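Local coordinates for lipopolysaccharide biosynthesis protein wbpB (Thermus thermophilus, PDB 3O9Z) that probably oxidises a UDP-linked amino sugar with NAD on the way to 2,3-diacetamido-2,3-dideoxy-D-mannuronic acid of the lipopolysaccharide, and binds 2-oxoglutarate beside the cofactor, at residues P87-R90 against M91-L95; T160-G163 against K164-G167; L216-G220 against A221-W225. All coordinates share one frame; numbering follows the deposited sequence. Where two conformers were deposited one is given.

Interaction 1 of 3, residues P87-R90 against M91-L95. With NAD (nicotinamide-adenine-dinucleotide), chain E.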
loop_
_atom_site.group_PDB
_atom_site.type_symbol
_atom_site.label_atom_id
_atom_site.label_comp_id
_atom_site.label_asym_id
_atom_site.label_seq_id
_atom_site.Cartn_x
_atom_site.Cartn_y
_atom_site.Cartn_z
ATOM N N PRO A 87 -14.145 -13.833 3.125
ATOM C CA PRO A 87 -14.426 -12.978 4.303
ATOM C C PRO A 87 -15.328 -11.808 3.976
ATOM O O PRO A 87 -15.960 -11.272 4.917
ATOM C CB PRO A 87 -13.051 -12.586 4.829
ATOM C CG PRO A 87 -12.171 -12.685 3.560
ATOM C CD PRO A 87 -12.698 -13.955 2.881
ATOM N N GLN A 88 -15.364 -11.323 2.725
ATOM C CA GLN A 88 -16.284 -10.273 2.329
ATOM C C GLN A 88 -17.729 -10.726 2.188
ATOM O O GLN A 88 -18.670 -9.989 2.450
ATOM C CB GLN A 88 -15.837 -9.435 1.097
ATOM C CG GLN A 88 -14.543 -8.703 1.400
ATOM C CD GLN A 88 -14.131 -7.750 0.318
ATOM O OE1 GLN A 88 -14.445 -7.913 -0.855
ATOM N NE2 GLN A 88 -13.461 -6.687 0.768
ATOM N N ILE A 89 -17.888 -11.984 1.752
ATOM C CA ILE A 89 -19.203 -12.611 1.812
ATOM C C ILE A 89 -19.589 -12.823 3.296
ATOM O O ILE A 89 -20.730 -12.487 3.614
ATOM C CB ILE A 89 -19.155 -13.965 1.100
ATOM C CG1 ILE A 89 -18.987 -13.807 -0.428
ATOM C CG2 ILE A 89 -20.443 -14.743 1.436
ATOM C CD1 ILE A 89 -18.388 -15.093 -1.065
ATOM N N ARG A 90 -18.667 -13.164 4.191
ATOM C CA ARG A 90 -19.041 -13.281 5.632
ATOM C C ARG A 90 -19.484 -11.880 6.102
ATOM O O ARG A 90 -20.413 -11.757 6.918
ATOM C CB ARG A 90 -17.845 -13.726 6.462
ATOM C CG ARG A 90 -17.441 -15.171 6.166
ATOM C CD ARG A 90 -18.142 -16.181 6.999
ATOM N NE ARG A 90 -17.996 -15.936 8.436
ATOM C CZ ARG A 90 -17.133 -16.557 9.241
ATOM N NH1 ARG A 90 -17.130 -16.265 10.536
ATOM N NH2 ARG A 90 -16.291 -17.499 8.824
ATOM N N MET A 91 -18.848 -10.803 5.636
ATOM C CA MET A 91 -19.228 -9.451 6.049
ATOM C C MET A 91 -20.634 -9.134 5.542
ATOM O O MET A 91 -21.475 -8.597 6.306
ATOM C CB MET A 91 -18.211 -8.455 5.473
ATOM C CG MET A 91 -18.582 -6.960 5.627
ATOM S SD MET A 91 -17.144 -5.833 5.263
ATOM C CE MET A 91 -16.801 -6.096 3.513
ATOM N N ALA A 92 -20.920 -9.383 4.263
ATOM C CA ALA A 92 -22.234 -9.149 3.694
ATOM C C ALA A 92 -23.274 -9.841 4.616
ATOM O O ALA A 92 -24.257 -9.202 5.054
ATOM C CB ALA A 92 -22.339 -9.704 2.274
ATOM N N LEU A 93 -23.042 -11.110 4.889
ATOM C CA LEU A 93 -24.075 -11.882 5.603
ATOM C C LEU A 93 -24.271 -11.310 6.999
ATOM O O LEU A 93 -25.408 -11.293 7.533
ATOM C CB LEU A 93 -23.770 -13.388 5.614
ATOM C CG LEU A 93 -23.563 -14.108 4.283
ATOM C CD1 LEU A 93 -23.255 -15.581 4.505
ATOM C CD2 LEU A 93 -24.739 -13.912 3.334
ATOM N N ARG A 94 -23.187 -11.040 7.721
ATOM C CA ARG A 94 -23.345 -10.478 9.060
ATOM C C ARG A 94 -24.014 -9.127 9.115
ATOM O O ARG A 94 -24.619 -8.805 10.144
ATOM C CB ARG A 94 -22.078 -10.520 9.941
ATOM C CG ARG A 94 -21.079 -9.351 9.740
ATOM C CD ARG A 94 -19.902 -9.360 10.717
ATOM N NE ARG A 94 -19.016 -10.517 10.511
ATOM C CZ ARG A 94 -17.956 -10.516 9.695
ATOM N NH1 ARG A 94 -17.273 -11.636 9.538
ATOM N NH2 ARG A 94 -17.562 -9.412 9.074
ATOM N N LEU A 95 -23.933 -8.373 8.024
ATOM C CA LEU A 95 -24.573 -7.057 7.834
ATOM C C LEU A 95 -26.009 -7.202 7.356
ATOM O O LEU A 95 -26.727 -6.217 7.210
ATOM C CB LEU A 95 -23.814 -6.192 6.802
ATOM C CG LEU A 95 -22.450 -5.648 7.249
ATOM C CD1 LEU A 95 -21.690 -5.099 6.051
ATOM C CD2 LEU A 95 -22.657 -4.534 8.228
HETATM P PA NAD E . -7.679 -5.897 -10.070
HETATM O O1A NAD E . -7.743 -5.059 -11.292
HETATM O O2A NAD E . -6.347 -6.280 -9.407
HETATM O O5B NAD E . -8.589 -5.072 -9.078
HETATM C C5B NAD E . -8.656 -5.585 -7.777
HETATM C C4B NAD E . -9.181 -4.465 -6.847
HETATM O O4B NAD E . -9.454 -4.983 -5.519
HETATM C C3B NAD E . -8.051 -3.416 -6.653
HETATM O O3B NAD E . -8.497 -2.091 -7.006
HETATM C C2B NAD E . -7.637 -3.555 -5.178
HETATM O O2B NAD E . -7.182 -2.341 -4.562
HETATM C C1B NAD E . -9.026 -3.965 -4.604
HETATM N N9A NAD E . -8.873 -4.567 -3.254
HETATM C C8A NAD E . -7.839 -5.140 -2.579
HETATM N N7A NAD E . -8.210 -5.481 -1.347
HETATM C C5A NAD E . -9.499 -5.043 -1.168
HETATM C C6A NAD E . -10.448 -5.074 -0.078
HETATM N N6A NAD E . -10.085 -5.590 1.137
HETATM N N1A NAD E . -11.623 -4.545 -0.399
HETATM C C2A NAD E . -12.053 -4.016 -1.536
HETATM N N3A NAD E . -11.170 -3.950 -2.566
HETATM C C4A NAD E . -9.958 -4.482 -2.371
HETATM O O3 NAD E . -8.456 -7.266 -10.353
HETATM P PN NAD E . -9.693 -7.600 -11.249
HETATM O O1N NAD E . -9.196 -8.183 -12.571
HETATM O O2N NAD E . -10.646 -6.438 -11.278
HETATM O O5D NAD E . -10.311 -8.888 -10.533
HETATM C C5D NAD E . -11.223 -8.573 -9.511
HETATM C C4D NAD E . -12.061 -9.845 -9.289
HETATM O O4D NAD E . -12.867 -9.983 -10.480
HETATM C C3D NAD E . -11.277 -11.151 -9.098
HETATM O O3D NAD E . -12.108 -11.998 -8.242
HETATM C C2D NAD E . -11.323 -11.741 -10.517
HETATM O O2D NAD E . -11.269 -13.159 -10.516
HETATM C C1D NAD E . -12.641 -11.248 -11.128
HETATM N N1N NAD E . -12.599 -11.137 -12.585
HETATM C C2N NAD E . -13.571 -11.661 -13.301
HETATM C C3N NAD E . -13.650 -11.605 -14.677
HETATM C C7N NAD E . -14.779 -12.315 -15.305
HETATM O O7N NAD E . -15.837 -12.553 -14.684
HETATM N N7N NAD E . -14.621 -12.549 -16.602
HETATM C C4N NAD E . -12.628 -10.918 -15.346
HETATM C C5N NAD E . -11.659 -10.299 -14.555
HETATM C C6N NAD E . -11.647 -10.390 -13.166
HETATM O O HOH W 1 -15.360 -11.053 7.592
#
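Ile-89 and Leu-93, one helical turn apart, make the tight side of this contact. Ile-89 CG2 stands 4.2 Å from Leu-93 CD1, and Leu-93 CG presses to 3.3 Å on Ile-89 O. The same carbonyl accepts Leu-93 N at 3.0 Å. Beside them, in one of two Met-91 conformers, Gln-88 and Met-91 run side by side in one direction. The extended Gln-88 chain carries NE2 to 3.1 Å from the adenine N1A of NAD; Thr-9 and Ser-80 hold its OE1, and Glu-57 of the second subunit binds NE2. The polar side is looser and bridged by water. With CG between backbone N and carbonyl carbon (chi1 84°), Arg-94 folds back along the helix until its guanidinium centre lies over Arg-90 O. A water in the plane of that group accepts from Arg-94 NH1 at 2.8 Å and donates to Pro-87 O, which also receives Met-91 N. Arg-90 NE and Arg-94 NH1 are 4.5 Å apart, a like-charge pair probably offset by acids: Arg-90 pairs with Glu-64 and Asp-65 of the second subunit and bonds Tyr-86 OH, while Arg-94 pairs through NE with that same Glu-64 and through NH2 with Glu-60 of its own chain. As the helix of the Rossmann beta-alpha-beta unit 75-101, it packs Ile-89 and Leu-93 on helix 109-122, Ala-92 on strand 75-78, and Met-91 on helix 56-68.

Interaction 2 of 3, residues T160-G163 against K164-G167. With AKG (2-oxoglutaric acid), chain F.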
loop_
_atom_site.group_PDB
_atom_site.type_symbol
_atom_site.label_atom_id
_atom_site.label_comp_id
_atom_site.label_asym_id
_atom_site.label_seq_id
_atom_site.Cartn_x
_atom_site.Cartn_y
_atom_site.Cartn_z
ATOM N N THR A 160 -5.952 -17.323 -22.904
ATOM C CA THR A 160 -6.339 -15.925 -22.797
ATOM C C THR A 160 -5.109 -15.105 -22.399
ATOM O O THR A 160 -4.587 -15.233 -21.284
ATOM C CB THR A 160 -7.555 -15.751 -21.862
ATOM O OG1 THR A 160 -7.897 -14.352 -21.824
ATOM C CG2 THR A 160 -7.239 -16.236 -20.450
ATOM N N GLY A 161 -4.537 -14.362 -23.351
ATOM C CA GLY A 161 -3.208 -13.803 -23.114
ATOM C C GLY A 161 -3.215 -12.763 -22.008
ATOM O O GLY A 161 -4.171 -12.002 -21.849
ATOM N N ARG A 162 -2.108 -12.767 -21.268
ATOM C CA ARG A 162 -1.928 -11.758 -20.204
ATOM C C ARG A 162 -0.552 -11.135 -20.335
ATOM O O ARG A 162 0.479 -11.819 -20.430
ATOM C CB ARG A 162 -2.061 -12.369 -18.803
ATOM C CG ARG A 162 -3.479 -12.820 -18.493
ATOM C CD ARG A 162 -4.442 -11.645 -18.284
ATOM N NE ARG A 162 -5.770 -12.109 -17.909
ATOM C CZ ARG A 162 -6.666 -12.567 -18.771
ATOM N NH1 ARG A 162 -6.360 -12.707 -20.054
ATOM N NH2 ARG A 162 -7.875 -12.952 -18.328
ATOM N N GLY A 163 -0.571 -9.807 -20.220
ATOM C CA GLY A 163 0.715 -9.099 -20.253
ATOM C C GLY A 163 1.547 -9.180 -18.988
ATOM O O GLY A 163 1.178 -9.845 -18.007
ATOM N N LYS A 164 2.675 -8.473 -18.989
ATOM C CA LYS A 164 3.700 -8.595 -17.953
ATOM C C LYS A 164 3.228 -8.125 -16.590
ATOM O O LYS A 164 3.777 -8.530 -15.566
ATOM C CB LYS A 164 4.920 -7.771 -18.399
ATOM C CG LYS A 164 5.628 -8.413 -19.564
ATOM C CD LYS A 164 6.228 -9.710 -19.238
ATOM C CE LYS A 164 6.956 -10.178 -20.495
ATOM N NZ LYS A 164 8.307 -10.499 -20.016
ATOM N N TRP A 165 2.181 -7.316 -16.535
ATOM C CA TRP A 165 1.668 -6.862 -15.252
ATOM C C TRP A 165 1.104 -8.046 -14.445
ATOM O O TRP A 165 1.104 -7.999 -13.224
ATOM C CB TRP A 165 0.581 -5.789 -15.487
ATOM C CG TRP A 165 -0.523 -6.303 -16.344
ATOM C CD1 TRP A 165 -0.552 -6.308 -17.712
ATOM C CD2 TRP A 165 -1.708 -6.999 -15.921
ATOM N NE1 TRP A 165 -1.691 -6.936 -18.180
ATOM C CE2 TRP A 165 -2.404 -7.384 -17.096
ATOM C CE3 TRP A 165 -2.246 -7.318 -14.650
ATOM C CZ2 TRP A 165 -3.630 -8.080 -17.056
ATOM C CZ3 TRP A 165 -3.506 -7.960 -14.621
ATOM C CH2 TRP A 165 -4.114 -8.370 -15.812
ATOM N N TYR A 166 0.517 -9.022 -15.127
ATOM C CA TYR A 166 -0.167 -10.119 -14.400
ATOM C C TYR A 166 0.794 -10.802 -13.436
ATOM O O TYR A 166 0.418 -11.081 -12.278
ATOM C CB TYR A 166 -0.770 -11.053 -15.462
ATOM C CG TYR A 166 -1.622 -12.175 -14.950
ATOM C CD1 TYR A 166 -3.000 -12.063 -14.982
ATOM C CD2 TYR A 166 -1.058 -13.379 -14.540
ATOM C CE1 TYR A 166 -3.810 -13.130 -14.545
ATOM C CE2 TYR A 166 -1.863 -14.464 -14.104
ATOM C CZ TYR A 166 -3.198 -14.297 -14.115
ATOM O OH TYR A 166 -4.045 -15.343 -13.698
ATOM N N GLY A 167 2.033 -11.070 -13.863
ATOM C CA GLY A 167 3.047 -11.693 -13.014
ATOM C C GLY A 167 3.577 -10.901 -11.845
ATOM O O GLY A 167 4.343 -11.440 -11.039
HETATM C C1 AKG F . -9.942 -13.098 -15.216
HETATM O O1 AKG F . -9.024 -12.499 -15.836
HETATM O O2 AKG F . -9.957 -13.163 -13.982
HETATM C C2 AKG F . -11.101 -13.649 -15.885
HETATM O O5 AKG F . -11.962 -14.209 -15.210
HETATM C C3 AKG F . -11.234 -13.564 -17.382
HETATM C C4 AKG F . -10.691 -14.866 -17.970
HETATM C C5 AKG F . -10.595 -14.855 -19.483
HETATM O O3 AKG F . -10.088 -13.873 -20.056
HETATM O O4 AKG F . -11.025 -15.819 -20.122
HETATM O O HOH W 2 2.753 -11.699 -16.533
#
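The 2-oxoglutarate site takes two of its binding residues, Thr-160 and Arg-162, from the end of strand 152-160 and the loop that follows, and Arg-162 is packed there by the turn just beyond it. Arg-162 CG approaches the Tyr-166 ring obliquely in an off-centre CH-pi contact, 4.1 Å from the centroid, while CD reaches 3.9 Å from Trp-165 CZ2. A bend at chi2 (-71°) turns the chain past the tyrosine, and the guanidinium ends 81° from the plane of that ring but only 14° from that of the indole. Arg-162 NH2 bonds one oxygen of each carboxylate, AKG O1 at 2.8 Å and AKG O3 at 3.0 Å. NH1 binds Thr-160 OG1 and Gly-161 O, each near the guanidinium plane, and Thr-160 OG1 itself donates to AKG O3 at 2.9 Å. The turn closes through Tyr-166 N to Gly-163 O (3.1 Å), and a water links Gly-163 O to Gly-167 N. Asn-183 holds Tyr-166 OH; Asp-44 of the third subunit takes Trp-165 NE1 and Gly-163 N, joining the loop to a neighbouring chain. Four N-H bonds from the two terminal nitrogens thus fix the rotation of the Arg-162 guanidinium, whose positive charge probably helps neutralise the dianionic ligand that Lys-103, His-187 and Arg-247 also bind.

Interaction 3 of 3, residues L216-G220 against A221-W225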
loop_
_atom_site.group_PDB
_atom_site.type_symbol
_atom_site.label_atom_id
_atom_site.label_comp_id
_atom_site.label_asym_id
_atom_site.label_seq_id
_atom_site.Cartn_x
_atom_site.Cartn_y
_atom_site.Cartn_z
ATOM N N LEU A 216 -10.070 -34.844 -17.099
ATOM C CA LEU A 216 -11.116 -35.104 -16.129
ATOM C C LEU A 216 -11.966 -36.245 -16.641
ATOM O O LEU A 216 -12.315 -36.266 -17.813
ATOM C CB LEU A 216 -12.081 -33.924 -15.970
ATOM C CG LEU A 216 -11.398 -32.581 -15.688
ATOM C CD1 LEU A 216 -12.324 -31.406 -15.982
ATOM C CD2 LEU A 216 -11.043 -32.590 -14.179
ATOM N N GLU A 217 -12.409 -37.098 -15.737
ATOM C CA GLU A 217 -13.553 -37.965 -16.021
ATOM C C GLU A 217 -14.728 -37.431 -15.234
ATOM O O GLU A 217 -14.693 -37.470 -13.996
ATOM C CB GLU A 217 -13.236 -39.405 -15.601
ATOM C CG GLU A 217 -14.417 -40.347 -15.944
ATOM C CD GLU A 217 -14.366 -41.693 -15.225
ATOM O OE1 GLU A 217 -13.501 -41.921 -14.361
ATOM O OE2 GLU A 217 -15.232 -42.532 -15.529
ATOM N N LEU A 218 -15.743 -36.940 -15.935
ATOM C CA LEU A 218 -16.955 -36.409 -15.305
ATOM C C LEU A 218 -18.106 -37.380 -15.539
ATOM O O LEU A 218 -18.023 -38.258 -16.425
ATOM C CB LEU A 218 -17.339 -35.059 -15.918
ATOM C CG LEU A 218 -16.161 -34.058 -15.988
ATOM C CD1 LEU A 218 -16.563 -32.791 -16.743
ATOM C CD2 LEU A 218 -15.511 -33.793 -14.632
ATOM N N GLU A 219 -19.169 -37.228 -14.766
ATOM C CA GLU A 219 -20.348 -38.088 -14.959
ATOM C C GLU A 219 -20.756 -38.137 -16.424
ATOM O O GLU A 219 -21.030 -39.246 -16.938
ATOM C CB GLU A 219 -21.509 -37.549 -14.133
ATOM C CG GLU A 219 -21.293 -37.807 -12.648
ATOM C CD GLU A 219 -22.393 -37.160 -11.811
ATOM O OE1 GLU A 219 -22.485 -35.913 -11.766
ATOM O OE2 GLU A 219 -23.234 -37.896 -11.239
ATOM N N GLY A 220 -20.726 -37.018 -17.148
ATOM C CA GLY A 220 -21.231 -36.962 -18.516
ATOM C C GLY A 220 -20.187 -36.794 -19.596
ATOM O O GLY A 220 -20.534 -36.568 -20.753
ATOM N N ALA A 221 -18.901 -36.834 -19.256
ATOM C CA ALA A 221 -17.870 -36.610 -20.276
ATOM C C ALA A 221 -16.497 -37.035 -19.830
ATOM O O ALA A 221 -16.168 -36.983 -18.649
ATOM C CB ALA A 221 -17.778 -35.108 -20.628
ATOM N N ARG A 222 -15.645 -37.337 -20.801
ATOM C CA ARG A 222 -14.200 -37.441 -20.574
ATOM C C ARG A 222 -13.594 -36.217 -21.232
ATOM O O ARG A 222 -13.866 -35.930 -22.388
ATOM C CB ARG A 222 -13.659 -38.708 -21.274
ATOM C CG ARG A 222 -14.238 -39.983 -20.625
ATOM C CD ARG A 222 -13.929 -41.228 -21.520
ATOM N NE ARG A 222 -14.695 -41.209 -22.770
ATOM C CZ ARG A 222 -15.928 -41.705 -22.865
ATOM N NH1 ARG A 222 -16.538 -41.659 -24.039
ATOM N NH2 ARG A 222 -16.534 -42.262 -21.832
ATOM N N VAL A 223 -12.791 -35.442 -20.506
ATOM C CA VAL A 223 -12.353 -34.137 -20.997
ATOM C C VAL A 223 -10.856 -34.007 -20.981
ATOM O O VAL A 223 -10.245 -34.219 -19.933
ATOM C CB VAL A 223 -12.925 -32.992 -20.107
ATOM C CG1 VAL A 223 -12.630 -31.592 -20.733
ATOM C CG2 VAL A 223 -14.441 -33.187 -19.907
ATOM N N ARG A 224 -10.231 -33.668 -22.103
ATOM C CA ARG A 224 -8.800 -33.308 -22.105
ATOM C C ARG A 224 -8.796 -31.789 -22.122
ATOM O O ARG A 224 -9.473 -31.188 -22.977
ATOM C CB ARG A 224 -8.114 -33.862 -23.349
ATOM C CG ARG A 224 -8.106 -35.395 -23.348
ATOM C CD ARG A 224 -7.449 -35.924 -24.602
ATOM N NE ARG A 224 -8.315 -35.815 -25.764
ATOM C CZ ARG A 224 -7.860 -35.879 -27.012
ATOM N NH1 ARG A 224 -8.701 -35.811 -28.059
ATOM N NH2 ARG A 224 -6.546 -35.901 -27.205
ATOM N N TRP A 225 -8.068 -31.143 -21.205
ATOM C CA TRP A 225 -8.100 -29.684 -21.090
ATOM C C TRP A 225 -6.718 -29.063 -21.120
ATOM O O TRP A 225 -5.741 -29.667 -20.703
ATOM C CB TRP A 225 -8.919 -29.241 -19.866
ATOM C CG TRP A 225 -8.423 -29.782 -18.534
ATOM C CD1 TRP A 225 -8.859 -30.925 -17.884
ATOM C CD2 TRP A 225 -7.428 -29.206 -17.700
ATOM N NE1 TRP A 225 -8.191 -31.073 -16.684
ATOM C CE2 TRP A 225 -7.322 -30.019 -16.548
ATOM C CE3 TRP A 225 -6.667 -28.027 -17.776
ATOM C CZ2 TRP A 225 -6.444 -29.755 -15.500
ATOM C CZ3 TRP A 225 -5.793 -27.779 -16.719
ATOM C CH2 TRP A 225 -5.676 -28.629 -15.608
#
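Backbone hydrogen bonds join Leu-216 to Val-223 in both directions: Leu-216 N reaches Val-223 O at 2.9 Å, and Val-223 N returns to Leu-216 O at the same length. Nearer the bend Leu-218 N gives a short bond of 2.7 Å to Ala-221 O. Its counterpart, Ala-221 N to Leu-218 O, is a long bond of 3.3 Å within the type I turn from Leu-218 to Ala-221. Next to the Leu-216/Val-223 pair, Glu-217 faces Arg-222 as a non-hydrogen-bonded pair, and Arg-222 CA makes a CA-H...O contact of 3.5 Å with Leu-216 O. Segments 216-218 and 221-225, 161° apart in direction, belong to the antiparallel hairpin of strands 211-218 and 221-228 in the six-stranded mixed sheet of the C-terminal alpha/beta domain. Apolar contacts gather on the face bearing Leu-216, Leu-218, Ala-221 and Val-223. Leu-218 CD1 meets Val-223 CG2 at 3.8 Å, their side chains crossing at a slant. Trp-225 lies at about a right angle to Leu-216, its pyrrole atoms CD1 and NE1 each 3.7 Å from Leu-216 CG; a chi1 of 58° stands Trp-225 CG over its own backbone, and the five-membered ring thereby meets the leucine. The same indole meets Phe-189 edge-to-face, and helix 186-196 lies across this face with Leu-192 against Leu-216 and Leu-218. Glu-217 and Arg-222 point to the other face, where Arg-222 forms a salt bridge with Asp-153 of the adjacent strand 152-160.

From the N terminus the chain meets the three contacts in series; each is local to one continuous stretch, and none nests in or crosses another. Interaction 1 lies within helix 85-94, which connects strands 75-78 and 98-101 of the NAD-binding Rossmann domain; it spans successive turns and closes no loop. Interaction 2 closes a turn in the loop leaving strand 152-160, and interaction 3 closes the hairpin 211-228, whose second strand runs beside and parallel to 152-160 in the C-terminal sheet. Interactions 2 and 3 approach within about 12 Å at their nearest atoms; the centres of 1 and 3 are about 35 Å apart, on opposite sides of the chain's centre. Interactions 1 and 2 meet different subunits.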